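PDB 2D5W: peptide ABC transporter, peptide-binding protein from Thermus thermophilus, which binds oligopeptides, here a pentapeptide, and probably delivers them to an ABC transporter for uptake across the membrane. Local coordinates for residues Met162-Ala173 with Leu185-Phe196; Phe297-His305 with Ala352-Asn360. All blocks are in the same frame, centred on the assembly; numbering follows the deposited sequence.

Interaction 1. Residues Met162-Ala173 with Leu185-Phe196; sequences MGPEWERVKAAA and LNELYRNFFLKF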
loop_
_atom_site.group_PDB
_atom_site.type_symbol
_atom_site.label_atom_id
_atom_site.label_comp_id
_atom_site.label_asym_id
_atom_site.label_seq_id
_atom_site.Cartn_x
_atom_site.Cartn_y
_atom_site.Cartn_z
ATOM N N MET A 162 13.947 12.439 16.831
ATOM C CA MET A 162 12.701 12.002 17.454
ATOM C C MET A 162 12.810 11.363 18.834
ATOM O O MET A 162 11.811 11.252 19.543
ATOM C CB MET A 162 11.991 11.023 16.513
ATOM C CG MET A 162 11.787 11.553 15.098
ATOM S SD MET A 162 11.091 10.316 13.980
ATOM C CE MET A 162 9.347 10.459 14.365
ATOM N N GLY A 163 14.018 10.943 19.198
ATOM C CA GLY A 163 14.247 10.283 20.476
ATOM C C GLY A 163 13.827 11.033 21.726
ATOM O O GLY A 163 13.155 10.464 22.589
ATOM N N PRO A 164 14.215 12.306 21.870
ATOM C CA PRO A 164 13.826 13.060 23.067
ATOM C C PRO A 164 12.314 13.068 23.302
ATOM O O PRO A 164 11.846 12.825 24.416
ATOM C CB PRO A 164 14.394 14.449 22.794
ATOM C CG PRO A 164 15.641 14.139 22.011
ATOM C CD PRO A 164 15.151 13.086 21.040
ATOM N N GLU A 165 11.544 13.343 22.254
ATOM C CA GLU A 165 10.096 13.357 22.400
ATOM C C GLU A 165 9.584 11.953 22.710
ATOM O O GLU A 165 8.674 11.784 23.522
ATOM C CB GLU A 165 9.421 13.883 21.132
ATOM C CG GLU A 165 7.897 13.873 21.201
ATOM C CD GLU A 165 7.335 14.859 22.209
ATOM O OE1 GLU A 165 6.130 14.762 22.523
ATOM O OE2 GLU A 165 8.089 15.735 22.684
ATOM N N TRP A 166 10.172 10.945 22.072
ATOM C CA TRP A 166 9.759 9.566 22.305
ATOM C C TRP A 166 9.903 9.201 23.782
ATOM O O TRP A 166 9.046 8.525 24.346
ATOM C CB TRP A 166 10.584 8.606 21.443
ATOM C CG TRP A 166 10.328 7.155 21.755
ATOM C CD1 TRP A 166 11.229 6.251 22.243
ATOM C CD2 TRP A 166 9.081 6.453 21.634
ATOM N NE1 TRP A 166 10.622 5.032 22.435
ATOM C CE2 TRP A 166 9.305 5.127 22.069
ATOM C CE3 TRP A 166 7.797 6.814 21.201
ATOM C CZ2 TRP A 166 8.293 4.161 22.085
ATOM C CZ3 TRP A 166 6.788 5.851 21.218
ATOM C CH2 TRP A 166 7.046 4.540 21.657
ATOM N N GLU A 167 10.985 9.651 24.412
ATOM C CA GLU A 167 11.189 9.350 25.826
ATOM C C GLU A 167 10.050 9.937 26.654
ATOM O O GLU A 167 9.583 9.319 27.615
ATOM C CB GLU A 167 12.532 9.905 26.307
ATOM C CG GLU A 167 13.743 9.205 25.708
ATOM C CD GLU A 167 13.734 7.708 25.956
ATOM O OE1 GLU A 167 13.548 7.298 27.123
ATOM O OE2 GLU A 167 13.917 6.942 24.987
ATOM N N ARG A 168 9.596 11.129 26.279
ATOM C CA ARG A 168 8.496 11.762 26.991
ATOM C C ARG A 168 7.206 10.984 26.748
ATOM O O ARG A 168 6.401 10.797 27.661
ATOM C CB ARG A 168 8.327 13.215 26.540
ATOM C CG ARG A 168 9.446 14.137 27.011
ATOM C CD ARG A 168 9.117 15.597 26.740
ATOM N NE ARG A 168 9.310 15.969 25.341
ATOM C CZ ARG A 168 10.494 16.204 24.785
ATOM N NH1 ARG A 168 11.600 16.108 25.510
ATOM N NH2 ARG A 168 10.574 16.536 23.503
ATOM N N VAL A 169 7.017 10.524 25.515
ATOM C CA VAL A 169 5.832 9.755 25.158
ATOM C C VAL A 169 5.808 8.445 25.942
ATOM O O VAL A 169 4.769 8.056 26.474
ATOM C CB VAL A 169 5.797 9.469 23.635
ATOM C CG1 VAL A 169 4.650 8.518 23.296
ATOM C CG2 VAL A 169 5.637 10.780 22.874
ATOM N N LYS A 170 6.951 7.770 26.022
ATOM C CA LYS A 170 7.036 6.515 26.764
ATOM C C LYS A 170 6.669 6.721 28.227
ATOM O O LYS A 170 5.952 5.911 28.817
ATOM C CB LYS A 170 8.447 5.928 26.691
ATOM C CG LYS A 170 8.806 5.310 25.360
ATOM C CD LYS A 170 10.072 4.466 25.471
ATOM C CE LYS A 170 11.269 5.293 25.914
ATOM N NZ LYS A 170 12.491 4.450 26.052
ATOM N N ALA A 171 7.171 7.803 28.814
ATOM C CA ALA A 171 6.889 8.099 30.212
ATOM C C ALA A 171 5.388 8.271 30.414
ATOM O O ALA A 171 4.825 7.786 31.394
ATOM C CB ALA A 171 7.627 9.363 30.644
ATOM N N ALA A 172 4.741 8.953 29.475
ATOM C CA ALA A 172 3.304 9.182 29.561
ATOM C C ALA A 172 2.523 7.889 29.346
ATOM O O ALA A 172 1.476 7.677 29.957
ATOM C CB ALA A 172 2.879 10.227 28.534
ATOM N N ALA A 173 3.042 7.020 28.484
ATOM C CA ALA A 173 2.383 5.754 28.186
ATOM C C ALA A 173 2.355 4.799 29.378
ATOM O O ALA A 173 1.491 3.926 29.454
ATOM C CB ALA A 173 3.062 5.081 26.995
ATOM N N LEU A 185 -4.330 5.793 24.594
ATOM C CA LEU A 185 -3.015 5.299 24.204
ATOM C C LEU A 185 -2.795 5.507 22.705
ATOM O O LEU A 185 -1.712 5.908 22.272
ATOM C CB LEU A 185 -2.889 3.817 24.556
ATOM C CG LEU A 185 -1.521 3.177 24.320
ATOM C CD1 LEU A 185 -0.437 3.928 25.091
ATOM C CD2 LEU A 185 -1.578 1.728 24.761
ATOM N N ASN A 186 -3.830 5.238 21.915
ATOM C CA ASN A 186 -3.744 5.420 20.471
ATOM C C ASN A 186 -3.481 6.894 20.160
ATOM O O ASN A 186 -2.649 7.220 19.314
ATOM C CB ASN A 186 -5.043 4.951 19.807
ATOM C CG ASN A 186 -5.038 5.156 18.303
ATOM O OD1 ASN A 186 -5.684 6.071 17.790
ATOM N ND2 ASN A 186 -4.302 4.311 17.589
ATOM N N GLU A 187 -4.185 7.781 20.854
ATOM C CA GLU A 187 -4.009 9.214 20.648
ATOM C C GLU A 187 -2.586 9.642 20.992
ATOM O O GLU A 187 -1.982 10.449 20.283
ATOM C CB GLU A 187 -5.008 9.998 21.504
ATOM C CG GLU A 187 -4.854 11.508 21.422
ATOM C CD GLU A 187 -5.960 12.247 22.155
ATOM O OE1 GLU A 187 -6.152 11.991 23.363
ATOM O OE2 GLU A 187 -6.636 13.084 21.519
ATOM N N LEU A 188 -2.052 9.100 22.082
ATOM C CA LEU A 188 -0.701 9.434 22.512
ATOM C C LEU A 188 0.316 9.111 21.424
ATOM O O LEU A 188 1.168 9.935 21.091
ATOM C CB LEU A 188 -0.344 8.658 23.782
ATOM C CG LEU A 188 1.019 8.970 24.398
ATOM C CD1 LEU A 188 0.974 10.322 25.094
ATOM C CD2 LEU A 188 1.381 7.884 25.394
ATOM N N TYR A 189 0.228 7.909 20.870
ATOM C CA TYR A 189 1.166 7.509 19.833
ATOM C C TYR A 189 0.948 8.250 18.516
ATOM O O TYR A 189 1.917 8.609 17.849
ATOM C CB TYR A 189 1.115 5.994 19.621
ATOM C CG TYR A 189 1.649 5.197 20.795
ATOM C CD1 TYR A 189 2.787 5.614 21.487
ATOM C CD2 TYR A 189 1.042 4.003 21.186
ATOM C CE1 TYR A 189 3.309 4.860 22.539
ATOM C CE2 TYR A 189 1.558 3.243 22.232
ATOM C CZ TYR A 189 2.688 3.675 22.902
ATOM O OH TYR A 189 3.206 2.922 23.932
ATOM N N ARG A 190 -0.305 8.491 18.136
ATOM C CA ARG A 190 -0.560 9.223 16.895
ATOM C C ARG A 190 0.039 10.621 17.000
ATOM O O ARG A 190 0.682 11.106 16.068
ATOM C CB ARG A 190 -2.063 9.357 16.610
ATOM C CG ARG A 190 -2.782 8.059 16.300
ATOM C CD ARG A 190 -4.251 8.299 15.953
ATOM N NE ARG A 190 -4.451 8.772 14.582
ATOM C CZ ARG A 190 -4.709 10.031 14.237
ATOM N NH1 ARG A 190 -4.801 10.982 15.159
ATOM N NH2 ARG A 190 -4.891 10.339 12.958
ATOM N N ASN A 191 -0.173 11.268 18.143
ATOM C CA ASN A 191 0.338 12.618 18.346
ATOM C C ASN A 191 1.856 12.680 18.279
ATOM O O ASN A 191 2.419 13.688 17.858
ATOM C CB ASN A 191 -0.168 13.194 19.673
ATOM C CG ASN A 191 -1.656 13.498 19.643
ATOM O OD1 ASN A 191 -2.261 13.578 18.574
ATOM N ND2 ASN A 191 -2.248 13.683 20.817
ATOM N N PHE A 192 2.519 11.603 18.686
ATOM C CA PHE A 192 3.974 11.542 18.627
ATOM C C PHE A 192 4.416 11.701 17.169
ATOM O O PHE A 192 5.220 12.575 16.845
ATOM C CB PHE A 192 4.466 10.203 19.186
ATOM C CG PHE A 192 5.903 9.895 18.864
ATOM C CD1 PHE A 192 6.928 10.729 19.298
ATOM C CD2 PHE A 192 6.228 8.766 18.122
ATOM C CE1 PHE A 192 8.261 10.439 18.995
ATOM C CE2 PHE A 192 7.550 8.470 17.816
ATOM C CZ PHE A 192 8.568 9.309 18.254
ATOM N N PHE A 193 3.884 10.861 16.287
ATOM C CA PHE A 193 4.251 10.936 14.877
ATOM C C PHE A 193 3.825 12.259 14.241
ATOM O O PHE A 193 4.567 12.834 13.443
ATOM C CB PHE A 193 3.636 9.763 14.108
ATOM C CG PHE A 193 4.099 8.416 14.588
ATOM C CD1 PHE A 193 5.433 8.034 14.458
ATOM C CD2 PHE A 193 3.208 7.539 15.196
ATOM C CE1 PHE A 193 5.873 6.795 14.929
ATOM C CE2 PHE A 193 3.636 6.299 15.671
ATOM C CZ PHE A 193 4.972 5.928 15.537
ATOM N N LEU A 194 2.645 12.753 14.605
ATOM C CA LEU A 194 2.151 14.003 14.033
ATOM C C LEU A 194 3.060 15.202 14.290
ATOM O O LEU A 194 3.124 16.116 13.471
ATOM C CB LEU A 194 0.734 14.299 14.536
ATOM C CG LEU A 194 -0.344 13.366 13.975
ATOM C CD1 LEU A 194 -1.669 13.627 14.671
ATOM C CD2 LEU A 194 -0.475 13.573 12.468
ATOM N N LYS A 195 3.764 15.208 15.418
ATOM C CA LYS A 195 4.670 16.313 15.716
ATOM C C LYS A 195 5.788 16.402 14.680
ATOM O O LYS A 195 6.415 17.449 14.513
ATOM C CB LYS A 195 5.282 16.146 17.110
ATOM C CG LYS A 195 4.348 16.519 18.246
ATOM C CD LYS A 195 5.061 16.452 19.586
ATOM C CE LYS A 195 4.136 16.872 20.717
ATOM N NZ LYS A 195 2.910 16.025 20.779
ATOM N N PHE A 196 6.025 15.300 13.979
ATOM C CA PHE A 196 7.085 15.226 12.976
ATOM C C PHE A 196 6.564 14.896 11.579
ATOM O O PHE A 196 7.349 14.494 10.716
ATOM C CB PHE A 196 8.076 14.124 13.365
ATOM C CG PHE A 196 8.715 14.312 14.710
ATOM C CD1 PHE A 196 9.879 15.060 14.843
ATOM C CD2 PHE A 196 8.160 13.726 15.845
ATOM C CE1 PHE A 196 10.486 15.222 16.089
ATOM C CE2 PHE A 196 8.760 13.882 17.095
ATOM C CZ PHE A 196 9.924 14.629 17.216
HETATM O O HOH W 1 4.039 13.578 21.220
#
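F192 pushes its ring into the facing helix as a knob among M162, E165, W166 and V169, the centre of an antiparallel helix pair whose axes come within 10.4 Å at 174°. CE3 of W166 lies over one face of that ring, 3.8 Å from F192 CE2, while CG of E165 and the backbone O of M162 sit at its edge near the ring plane. The two aromatic planes meet obliquely, at 51°. CG2 of V169 touches F192 CD1, and its other methyl, CG1, set anti to the backbone N (chi1 173°), reaches CG of L188 and CD1 of Y189. Near A173 the helices also pack closely: its CB lies 3.6 Å from L188 CD2. At the other end CG of M162 stands over the centre of the F196 ring, 3.9 Å from its centroid, a CH-pi contact, and the chain bends at chi3 to lay CE near F196 CD2.

The solvent side, where E165 and K195 lie, is looser and polar. OE1 of E165 and NZ of K195 form only a long ion pair at 3.9 Å; a water bridges the two, donating to OE1 and accepting from NZ. R168 grips OE2 of E165 side-on through NE and NH2, with NH2 2.7 Å away, and this probably holds the carboxylate in place beside the lysine.

Helix 101-112 packs against the pair: F106 meets W166 edge-to-face, E109 accepts the hydrogen bond of W166 NE1, and V110 touches W166 and F193. The hydroxyl of Y189 bonds to the carbonyl of K114, just beyond that helix.

Interaction 2. Residues Phe297-His305 with Ala352-Asn360; sequences FVPGAIWEH and AHTWIAPVN
A301 and A357 bring the backbones closest, CA to CA 5.0 Å, where strand 293-308 turns a corner and an irregular loop passes over the bend. A301 is the centre of an inverse gamma turn, its closing bond from I302 N to G300 O weak, and the loop makes a type I turn from A357 to N360. No hydrogen bond joins the two segments; apolar side chains meet one another and the backbone.

CB of A357 presses on the corner, 3.6 Å from CA of A301. CG2 of V359 lies 3.7 Å from the carbonyl carbon of G300, and its CG1 reaches CB of P299.

The largest contribution is W303. With CG anti to the backbone N (chi1 179°), its indole lies under CA and CB of W355: CB stands 3.6 Å from the centroid of the six-membered ring, 6° off the normal, a CH-pi contact. CB of H305 covers the opposite face, and A352 CB meets the edge at NE1 and CD1. W303 NE1 is 3.0 Å from T354 O, but at an angle too poor for a hydrogen bond. A leucine here would probably open a gap under W355 and take away the ring edge that A352 meets and the face that H305 covers.

I302, at the corner, packs on a basic side chain of the bound peptide, so the bend borders the peptide site. Around the contact, strand 293-308 pairs with strands 463-469 and 544-557. The loop lies between strand 544-557, where F549 meets A352, and helix 524-541, whose W538 meets the W355 ring; W355 NE1 bonds to E474.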
loop_
_atom_site.group_PDB
_atom_site.type_symbol
_atom_site.label_atom_id
_atom_site.label_comp_id
_atom_site.label_asym_id
_atom_site.label_seq_id
_atom_site.Cartn_x
_atom_site.Cartn_y
_atom_site.Cartn_z
ATOM N N PHE A 297 2.936 0.734 -19.864
ATOM C CA PHE A 297 1.962 0.096 -18.984
ATOM C C PHE A 297 2.713 -1.005 -18.252
ATOM O O PHE A 297 3.226 -1.936 -18.873
ATOM C CB PHE A 297 0.806 -0.483 -19.799
ATOM C CG PHE A 297 -0.059 0.564 -20.436
ATOM C CD1 PHE A 297 -1.174 1.063 -19.774
ATOM C CD2 PHE A 297 0.258 1.071 -21.691
ATOM C CE1 PHE A 297 -1.962 2.054 -20.353
ATOM C CE2 PHE A 297 -0.524 2.064 -22.280
ATOM C CZ PHE A 297 -1.636 2.555 -21.609
ATOM N N VAL A 298 2.781 -0.893 -16.930
ATOM C CA VAL A 298 3.513 -1.861 -16.128
ATOM C C VAL A 298 2.617 -2.691 -15.222
ATOM O O VAL A 298 1.966 -2.164 -14.327
ATOM C CB VAL A 298 4.569 -1.148 -15.249
ATOM C CG1 VAL A 298 5.348 -2.166 -14.425
ATOM C CG2 VAL A 298 5.513 -0.340 -16.128
ATOM N N PRO A 299 2.563 -4.010 -15.459
ATOM C CA PRO A 299 1.725 -4.862 -14.615
ATOM C C PRO A 299 2.318 -4.944 -13.212
ATOM O O PRO A 299 3.532 -4.876 -13.037
ATOM C CB PRO A 299 1.764 -6.206 -15.337
ATOM C CG PRO A 299 1.900 -5.804 -16.768
ATOM C CD PRO A 299 2.956 -4.725 -16.686
ATOM N N GLY A 300 1.452 -5.074 -12.218
ATOM C CA GLY A 300 1.916 -5.170 -10.848
ATOM C C GLY A 300 0.864 -5.858 -10.008
ATOM O O GLY A 300 -0.160 -6.297 -10.528
ATOM N N ALA A 301 1.114 -5.965 -8.712
ATOM C CA ALA A 301 0.159 -6.592 -7.810
ATOM C C ALA A 301 -0.724 -5.460 -7.303
ATOM O O ALA A 301 -0.578 -4.989 -6.178
ATOM C CB ALA A 301 0.894 -7.266 -6.661
ATOM N N ILE A 302 -1.640 -5.030 -8.165
ATOM C CA ILE A 302 -2.554 -3.932 -7.881
ATOM C C ILE A 302 -3.960 -4.497 -8.018
ATOM O O ILE A 302 -4.437 -4.765 -9.124
ATOM C CB ILE A 302 -2.332 -2.791 -8.887
ATOM C CG1 ILE A 302 -0.840 -2.443 -8.944
ATOM C CG2 ILE A 302 -3.141 -1.567 -8.473
ATOM C CD1 ILE A 302 -0.432 -1.666 -10.180
ATOM N N TRP A 303 -4.626 -4.652 -6.884
ATOM C CA TRP A 303 -5.938 -5.273 -6.848
ATOM C C TRP A 303 -7.092 -4.335 -6.525
ATOM O O TRP A 303 -7.289 -3.951 -5.366
ATOM C CB TRP A 303 -5.878 -6.433 -5.845
ATOM C CG TRP A 303 -7.151 -7.184 -5.642
ATOM C CD1 TRP A 303 -7.881 -7.845 -6.587
ATOM C CD2 TRP A 303 -7.826 -7.384 -4.398
ATOM N NE1 TRP A 303 -8.973 -8.446 -6.006
ATOM C CE2 TRP A 303 -8.963 -8.180 -4.661
ATOM C CE3 TRP A 303 -7.579 -6.970 -3.083
ATOM C CZ2 TRP A 303 -9.853 -8.567 -3.656
ATOM C CZ3 TRP A 303 -8.463 -7.354 -2.085
ATOM C CH2 TRP A 303 -9.587 -8.146 -2.377
ATOM N N GLU A 304 -7.842 -3.963 -7.561
ATOM C CA GLU A 304 -9.007 -3.097 -7.393
ATOM C C GLU A 304 -10.096 -3.994 -6.809
ATOM O O GLU A 304 -10.388 -5.071 -7.343
ATOM C CB GLU A 304 -9.450 -2.519 -8.740
ATOM C CG GLU A 304 -10.548 -1.458 -8.630
ATOM C CD GLU A 304 -10.060 -0.115 -8.098
ATOM O OE1 GLU A 304 -10.922 0.743 -7.802
ATOM O OE2 GLU A 304 -8.833 0.098 -7.984
ATOM N N HIS A 305 -10.706 -3.543 -5.719
ATOM C CA HIS A 305 -11.695 -4.359 -5.031
ATOM C C HIS A 305 -12.641 -3.482 -4.223
ATOM O O HIS A 305 -12.458 -2.266 -4.128
ATOM C CB HIS A 305 -10.968 -5.282 -4.058
ATOM C CG HIS A 305 -10.309 -4.540 -2.939
ATOM N ND1 HIS A 305 -9.175 -3.777 -3.121
ATOM C CD2 HIS A 305 -10.697 -4.338 -1.657
ATOM C CE1 HIS A 305 -8.898 -3.131 -2.001
ATOM N NE2 HIS A 305 -9.808 -3.452 -1.098
ATOM N N ALA A 352 -10.868 -9.827 -11.634
ATOM C CA ALA A 352 -10.175 -10.574 -10.593
ATOM C C ALA A 352 -11.186 -11.401 -9.806
ATOM O O ALA A 352 -12.313 -10.953 -9.574
ATOM C CB ALA A 352 -9.457 -9.613 -9.660
ATOM N N HIS A 353 -10.769 -12.595 -9.387
ATOM C CA HIS A 353 -11.629 -13.500 -8.625
ATOM C C HIS A 353 -10.996 -13.864 -7.286
ATOM O O HIS A 353 -11.599 -14.563 -6.469
ATOM C CB HIS A 353 -11.879 -14.771 -9.436
ATOM C CG HIS A 353 -12.456 -14.509 -10.789
ATOM N ND1 HIS A 353 -13.753 -14.078 -10.973
ATOM C CD2 HIS A 353 -11.902 -14.571 -12.021
ATOM C CE1 HIS A 353 -13.971 -13.886 -12.262
ATOM N NE2 HIS A 353 -12.862 -14.177 -12.920
ATOM N N THR A 354 -9.772 -13.384 -7.083
ATOM C CA THR A 354 -9.009 -13.620 -5.862
ATOM C C THR A 354 -8.249 -12.326 -5.545
ATOM O O THR A 354 -8.301 -11.383 -6.334
ATOM C CB THR A 354 -8.043 -14.813 -6.052
ATOM O OG1 THR A 354 -7.308 -15.031 -4.847
ATOM C CG2 THR A 354 -7.086 -14.561 -7.204
ATOM N N TRP A 355 -7.555 -12.266 -4.407
ATOM C CA TRP A 355 -6.838 -11.045 -4.021
ATOM C C TRP A 355 -5.374 -10.994 -4.431
ATOM O O TRP A 355 -4.748 -9.936 -4.348
ATOM C CB TRP A 355 -6.951 -10.818 -2.503
ATOM C CG TRP A 355 -5.937 -11.569 -1.671
ATOM C CD1 TRP A 355 -4.703 -11.125 -1.279
ATOM C CD2 TRP A 355 -6.058 -12.907 -1.169
ATOM N NE1 TRP A 355 -4.049 -12.104 -0.571
ATOM C CE2 TRP A 355 -4.855 -13.208 -0.489
ATOM C CE3 TRP A 355 -7.062 -13.881 -1.231
ATOM C CZ2 TRP A 355 -4.631 -14.445 0.124
ATOM C CZ3 TRP A 355 -6.838 -15.111 -0.620
ATOM C CH2 TRP A 355 -5.631 -15.382 0.046
ATOM N N ILE A 356 -4.834 -12.126 -4.878
ATOM C CA ILE A 356 -3.436 -12.202 -5.296
ATOM C C ILE A 356 -3.337 -12.049 -6.813
ATOM O O ILE A 356 -3.924 -12.829 -7.558
ATOM C CB ILE A 356 -2.809 -13.554 -4.868
ATOM C CG1 ILE A 356 -2.861 -13.685 -3.343
ATOM C CG2 ILE A 356 -1.373 -13.645 -5.370
ATOM C CD1 ILE A 356 -2.312 -14.997 -2.808
ATOM N N ALA A 357 -2.594 -11.042 -7.267
ATOM C CA ALA A 357 -2.442 -10.779 -8.695
ATOM C C ALA A 357 -1.609 -11.838 -9.412
ATOM O O ALA A 357 -0.726 -12.458 -8.815
ATOM C CB ALA A 357 -1.821 -9.398 -8.904
ATOM N N PRO A 358 -1.882 -12.055 -10.709
ATOM C CA PRO A 358 -1.162 -13.043 -11.519
ATOM C C PRO A 358 0.362 -12.903 -11.524
ATOM O O PRO A 358 1.069 -13.894 -11.708
ATOM C CB PRO A 358 -1.765 -12.852 -12.908
ATOM C CG PRO A 358 -3.182 -12.486 -12.595
ATOM C CD PRO A 358 -3.024 -11.498 -11.458
ATOM N N VAL A 359 0.874 -11.689 -11.331
ATOM C CA VAL A 359 2.324 -11.499 -11.316
ATOM C C VAL A 359 2.968 -12.279 -10.175
ATOM O O VAL A 359 4.166 -12.556 -10.205
ATOM C CB VAL A 359 2.724 -10.005 -11.194
ATOM C CG1 VAL A 359 2.310 -9.250 -12.448
ATOM C CG2 VAL A 359 2.094 -9.386 -9.965
ATOM N N ASN A 360 2.176 -12.628 -9.164
ATOM C CA ASN A 360 2.684 -13.413 -8.042
ATOM C C ASN A 360 2.346 -14.880 -8.336
ATOM O O ASN A 360 1.188 -15.216 -8.568
ATOM C CB ASN A 360 2.017 -12.983 -6.733
ATOM C CG ASN A 360 2.657 -13.627 -5.519
ATOM O OD1 ASN A 360 2.872 -14.839 -5.486
ATOM N ND2 ASN A 360 2.961 -12.822 -4.510
#

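In the fold
Interaction 1 closes before interaction 2 opens, so along the chain they come in series. Their centres are 37 Å apart, on opposite sides of the chain's centre, and the nearest atoms are still about 20 Å from each other. They share no helix or strand. The 162-173 and 185-196 pair belongs to a peripheral helical layer with helix 101-112, whereas 297-305 and 352-360 meet deep inside, on a strand of a mixed sheet that also holds strands 463-469 and 544-557. Both lie in the family 5 solute-binding region. Interaction 2 touches the bound peptide through I302; interaction 1 joins helices in a peripheral part of the chain.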